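Long-range contact in hemolysin (Enterococcus faecalis, PDB 2R2Z), which is the transporter-associated domain of a membrane protein of the UPF0053 family, binds zinc in the crystal and may bind flavin adenine dinucleotide: residues D15-F29 with E75-F89. Numbering follows the deposited sequence. Where two conformers were deposited one is given.
Sequences DNEYLVQGRMLIDEF and EEMEGTRLLVLRVHF
Glu17 and Arg86 join neighbouring antiparallel strands, 17-21 and 81-89, and illustrate how a sheet can carry a salt-bridge network on one face, among apolar side chains, and a hydrophobic core on the other. Followed outward, Arg86 has its CB 4.1 Å from Leu19 CD2, the two side chains running side by side; CG passes Tyr18 O and CD comes to 3.3 Å from Glu17 OE2. A bend at chi3 (-60°) then turns the guanidinium between two acids. NH1 donates to Glu17 OE2 at 2.7 Å, nearly along the C-O axis, although the carboxylate and guanidinium planes are 56° apart. NE and NH2 grip Glu75 side-on, one oxygen each, from above its carboxylate plane; Lys62 also pairs with Glu75. Paired backbone hydrogen bonds link Tyr18 with Val87 and Val20 with Leu85. On the opposite face Val20 CG2 meets Val87 CG2 at 3.7 Å, and Phe29, from helix 26-33, brings its ring edge to Val87 CG1. Phe89 and Tyr18 cross at about a right angle, with Tyr18 CD2 at the Phe89 edge. Glu17 also binds zinc, so its carboxylate is shared between metal and arginine; pairing side-on with Glu75 would help orient Arg86, a second-shell partner of the metal site.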
# COMPACT_ATOMS: atom_id res chain seq x y z
N ASP A 15 1.15 -7.36 -15.18
CA ASP A 15 2.26 -8.12 -14.62
C ASP A 15 2.91 -7.29 -13.51
O ASP A 15 3.24 -6.11 -13.69
CB ASP A 15 3.34 -8.40 -15.67
CG ASP A 15 2.93 -9.44 -16.69
OD1 ASP A 15 1.76 -9.78 -16.72
OD2 ASP A 15 3.81 -9.92 -17.43
N ASN A 16 3.08 -7.90 -12.34
CA ASN A 16 3.80 -7.29 -11.23
C ASN A 16 3.17 -6.02 -10.66
O ASN A 16 3.85 -5.29 -9.94
CB ASN A 16 5.26 -7.01 -11.62
CG ASN A 16 5.91 -8.21 -12.23
OD1 ASN A 16 6.46 -8.12 -13.34
ND2 ASN A 16 5.78 -9.34 -11.58
N GLU A 17 1.89 -5.80 -10.92
CA GLU A 17 1.25 -4.56 -10.48
C GLU A 17 -0.18 -4.80 -10.06
O GLU A 17 -0.96 -5.44 -10.78
CB GLU A 17 1.32 -3.54 -11.60
CG GLU A 17 1.05 -2.11 -11.17
CD GLU A 17 1.39 -1.13 -12.27
OE1 GLU A 17 2.05 -1.49 -13.26
OE2 GLU A 17 0.98 0.03 -12.15
N TYR A 18 -0.52 -4.25 -8.89
CA TYR A 18 -1.80 -4.53 -8.23
C TYR A 18 -2.32 -3.26 -7.59
O TYR A 18 -1.54 -2.34 -7.28
CB TYR A 18 -1.61 -5.60 -7.12
CG TYR A 18 -1.06 -6.92 -7.62
CD1 TYR A 18 -1.90 -8.00 -7.84
CD2 TYR A 18 0.29 -7.05 -7.93
CE1 TYR A 18 -1.39 -9.21 -8.33
CE2 TYR A 18 0.80 -8.23 -8.44
CZ TYR A 18 -0.05 -9.30 -8.64
OH TYR A 18 0.50 -10.47 -9.13
N LEU A 19 -3.64 -3.21 -7.39
CA LEU A 19 -4.28 -2.19 -6.56
C LEU A 19 -4.76 -2.88 -5.30
O LEU A 19 -5.38 -3.94 -5.35
CB LEU A 19 -5.46 -1.54 -7.30
CG LEU A 19 -5.09 -0.81 -8.59
CD1 LEU A 19 -6.34 -0.34 -9.32
CD2 LEU A 19 -4.17 0.38 -8.32
N VAL A 20 -4.45 -2.27 -4.16
CA VAL A 20 -4.74 -2.86 -2.85
C VAL A 20 -5.58 -1.88 -2.05
O VAL A 20 -5.22 -0.70 -1.94
CB VAL A 20 -3.42 -3.18 -2.12
CG1 VAL A 20 -3.66 -3.53 -0.62
CG2 VAL A 20 -2.71 -4.32 -2.85
N GLN A 21 -6.70 -2.34 -1.51
CA GLN A 21 -7.52 -1.50 -0.66
C GLN A 21 -6.77 -1.18 0.64
O GLN A 21 -6.12 -2.05 1.23
CB GLN A 21 -8.86 -2.19 -0.37
CG GLN A 21 -9.64 -2.52 -1.66
CD GLN A 21 -10.08 -1.28 -2.40
OE1 GLN A 21 -10.66 -0.38 -1.80
NE2 GLN A 21 -9.81 -1.21 -3.71
N GLY A 22 -6.87 0.07 1.07
CA GLY A 22 -6.23 0.51 2.32
C GLY A 22 -6.60 -0.34 3.53
O GLY A 22 -5.79 -0.50 4.45
N ARG A 23 -7.83 -0.86 3.54
CA ARG A 23 -8.27 -1.67 4.67
C ARG A 23 -7.64 -3.06 4.76
O ARG A 23 -7.81 -3.73 5.77
CB ARG A 23 -9.79 -1.83 4.65
CG ARG A 23 -10.32 -2.56 3.42
CD ARG A 23 -11.79 -2.99 3.57
NE ARG A 23 -12.67 -1.89 3.96
CZ ARG A 23 -13.21 -1.01 3.12
NH1 ARG A 23 -12.96 -1.07 1.82
NH2 ARG A 23 -14.01 -0.06 3.60
N MSE A 24 -6.95 -3.50 3.71
CA MSE A 24 -6.31 -4.81 3.74
C MSE A 24 -5.31 -4.84 4.89
O MSE A 24 -4.51 -3.92 5.06
CB MSE A 24 -5.61 -5.09 2.42
CG MSE A 24 -5.11 -6.52 2.33
SE MSE A 24 -4.31 -6.91 0.58
CE MSE A 24 -4.42 -8.87 0.64
N LEU A 25 -5.36 -5.91 5.67
CA LEU A 25 -4.40 -6.04 6.76
C LEU A 25 -3.00 -6.30 6.23
O LEU A 25 -2.82 -7.01 5.24
CB LEU A 25 -4.81 -7.21 7.67
CG LEU A 25 -6.15 -7.01 8.37
CD1 LEU A 25 -6.48 -8.28 9.12
CD2 LEU A 25 -6.12 -5.84 9.34
N ILE A 26 -1.99 -5.74 6.90
CA ILE A 26 -0.60 -6.03 6.55
C ILE A 26 -0.37 -7.55 6.54
O ILE A 26 0.27 -8.08 5.63
CB ILE A 26 0.38 -5.35 7.55
CG1 ILE A 26 0.24 -3.83 7.50
CG2 ILE A 26 1.82 -5.78 7.26
CD1 ILE A 26 0.90 -3.13 8.69
N ASP A 27 -0.88 -8.24 7.55
CA ASP A 27 -0.69 -9.69 7.61
C ASP A 27 -1.33 -10.41 6.41
O ASP A 27 -0.78 -11.38 5.89
CB ASP A 27 -1.23 -10.24 8.94
CG ASP A 27 -0.43 -9.76 10.15
OD1 ASP A 27 0.75 -9.36 9.99
OD2 ASP A 27 -0.97 -9.81 11.29
N GLU A 28 -2.50 -9.93 5.97
CA GLU A 28 -3.19 -10.46 4.78
C GLU A 28 -2.36 -10.21 3.52
O GLU A 28 -2.19 -11.09 2.69
CB GLU A 28 -4.57 -9.79 4.63
CG GLU A 28 -5.65 -10.26 5.63
CD GLU A 28 -6.95 -9.43 5.62
OE1 GLU A 28 -6.97 -8.22 5.25
OE2 GLU A 28 -7.98 -10.02 6.04
N PHE A 29 -1.84 -8.99 3.40
CA PHE A 29 -0.98 -8.63 2.28
C PHE A 29 0.23 -9.58 2.20
O PHE A 29 0.54 -10.11 1.14
CB PHE A 29 -0.52 -7.17 2.44
CG PHE A 29 0.36 -6.67 1.34
CD1 PHE A 29 -0.17 -5.97 0.26
CD2 PHE A 29 1.74 -6.87 1.39
CE1 PHE A 29 0.65 -5.50 -0.76
CE2 PHE A 29 2.56 -6.41 0.39
CZ PHE A 29 2.02 -5.72 -0.69
N GLU A 75 -2.45 5.73 -4.32
CA GLU A 75 -3.15 5.88 -5.59
C GLU A 75 -4.40 6.72 -5.50
O GLU A 75 -4.70 7.48 -6.41
CB GLU A 75 -3.47 4.50 -6.17
CG GLU A 75 -3.86 4.57 -7.62
CD GLU A 75 -2.75 5.15 -8.51
OE1 GLU A 75 -1.53 5.04 -8.22
OE2 GLU A 75 -3.10 5.75 -9.52
N GLU A 76 -5.15 6.56 -4.41
CA GLU A 76 -6.41 7.28 -4.23
C GLU A 76 -6.61 7.65 -2.79
O GLU A 76 -6.68 6.77 -1.92
CB GLU A 76 -7.60 6.44 -4.71
CG GLU A 76 -8.89 7.24 -4.70
CD GLU A 76 -10.10 6.48 -5.22
OE1 GLU A 76 -9.99 5.27 -5.51
OE2 GLU A 76 -11.18 7.11 -5.33
N MSE A 77 -6.76 8.95 -2.57
CA MSE A 77 -7.13 9.52 -1.26
C MSE A 77 -8.59 9.91 -1.27
O MSE A 77 -9.11 10.37 -2.30
CB MSE A 77 -6.33 10.80 -0.97
CG MSE A 77 -4.83 10.64 -1.02
SE MSE A 77 -4.15 9.42 0.32
CE MSE A 77 -4.75 10.38 1.92
N GLU A 78 -9.25 9.71 -0.14
CA GLU A 78 -10.58 10.26 0.08
C GLU A 78 -10.46 11.13 1.31
O GLU A 78 -10.46 10.63 2.44
CB GLU A 78 -11.64 9.16 0.24
CG GLU A 78 -13.08 9.68 0.47
CD GLU A 78 -14.14 8.59 0.35
OE1 GLU A 78 -14.23 7.98 -0.74
OE2 GLU A 78 -14.87 8.36 1.34
N GLY A 79 -10.32 12.43 1.09
CA GLY A 79 -9.90 13.32 2.18
C GLY A 79 -8.55 12.83 2.66
O GLY A 79 -7.66 12.52 1.85
N THR A 80 -8.41 12.67 3.97
CA THR A 80 -7.14 12.20 4.51
C THR A 80 -7.06 10.68 4.63
O THR A 80 -6.04 10.16 5.11
CB THR A 80 -6.83 12.84 5.85
OG1 THR A 80 -7.88 12.53 6.78
CG2 THR A 80 -6.70 14.34 5.72
N ARG A 81 -8.10 9.97 4.19
CA ARG A 81 -8.05 8.52 4.17
C ARG A 81 -7.37 7.99 2.91
O ARG A 81 -7.73 8.38 1.79
CB ARG A 81 -9.46 7.96 4.23
CG ARG A 81 -9.52 6.46 4.07
CD ARG A 81 -10.96 5.99 4.10
NE ARG A 81 -11.07 4.54 4.03
CZ ARG A 81 -12.23 3.90 4.14
NH1 ARG A 81 -13.35 4.58 4.34
NH2 ARG A 81 -12.26 2.59 4.06
N LEU A 82 -6.40 7.10 3.09
CA LEU A 82 -5.79 6.41 1.97
C LEU A 82 -6.67 5.24 1.58
O LEU A 82 -6.72 4.22 2.27
CB LEU A 82 -4.37 5.98 2.33
CG LEU A 82 -3.66 5.04 1.35
CD1 LEU A 82 -3.67 5.59 -0.07
CD2 LEU A 82 -2.23 4.81 1.82
N LEU A 83 -7.38 5.40 0.49
CA LEU A 83 -8.37 4.43 0.02
C LEU A 83 -7.73 3.24 -0.72
O LEU A 83 -8.13 2.13 -0.51
CB LEU A 83 -9.39 5.08 -0.92
CG LEU A 83 -10.63 5.83 -0.44
CD1 LEU A 83 -11.53 6.12 -1.64
CD2 LEU A 83 -11.40 5.05 0.61
N VAL A 84 -6.84 3.57 -1.66
CA VAL A 84 -6.28 2.54 -2.54
C VAL A 84 -4.79 2.79 -2.71
O VAL A 84 -4.37 3.93 -2.96
CB VAL A 84 -6.99 2.55 -3.94
CG1 VAL A 84 -6.44 1.43 -4.81
CG2 VAL A 84 -8.51 2.37 -3.78
N LEU A 85 -4.02 1.71 -2.59
CA LEU A 85 -2.59 1.72 -2.86
C LEU A 85 -2.33 1.07 -4.20
O LEU A 85 -3.01 0.12 -4.56
CB LEU A 85 -1.83 0.90 -1.80
CG LEU A 85 -1.72 1.44 -0.38
CD1 LEU A 85 -3.05 1.26 0.38
CD2 LEU A 85 -0.62 0.71 0.37
N ARG A 86 -1.33 1.55 -4.93
CA ARG A 86 -0.80 0.80 -6.04
C ARG A 86 0.47 0.11 -5.57
O ARG A 86 1.26 0.70 -4.84
CB ARG A 86 -0.51 1.73 -7.22
CG ARG A 86 0.01 1.02 -8.48
CD ARG A 86 0.46 2.03 -9.54
NE ARG A 86 -0.62 2.93 -9.99
CZ ARG A 86 -1.22 2.87 -11.17
NH1 ARG A 86 -0.94 1.92 -12.05
NH2 ARG A 86 -2.13 3.78 -11.47
N VAL A 87 0.65 -1.14 -5.96
CA VAL A 87 1.82 -1.90 -5.59
C VAL A 87 2.51 -2.44 -6.82
O VAL A 87 1.87 -3.09 -7.66
CB VAL A 87 1.41 -3.08 -4.70
CG1 VAL A 87 2.64 -3.79 -4.17
CG2 VAL A 87 0.46 -2.62 -3.57
N HIS A 88 3.81 -2.13 -6.97
CA HIS A 88 4.61 -2.77 -7.99
C HIS A 88 5.67 -3.65 -7.36
O HIS A 88 6.30 -3.30 -6.35
CB HIS A 88 5.25 -1.74 -8.90
CG HIS A 88 5.59 -2.30 -10.24
ND1 HIS A 88 6.71 -3.07 -10.47
CD2 HIS A 88 4.94 -2.23 -11.42
CE1 HIS A 88 6.74 -3.44 -11.73
NE2 HIS A 88 5.68 -2.94 -12.33
N PHE A 89 5.85 -4.83 -7.94
CA PHE A 89 6.88 -5.77 -7.52
C PHE A 89 8.02 -5.79 -8.52
O PHE A 89 7.80 -5.85 -9.72
CB PHE A 89 6.30 -7.18 -7.39
CG PHE A 89 5.29 -7.30 -6.30
CD1 PHE A 89 5.69 -7.62 -5.02
CD2 PHE A 89 3.94 -7.10 -6.54
CE1 PHE A 89 4.77 -7.72 -3.99
CE2 PHE A 89 3.01 -7.20 -5.51
CZ PHE A 89 3.44 -7.51 -4.23
O HOH W 1 -9.98 0.85 2.45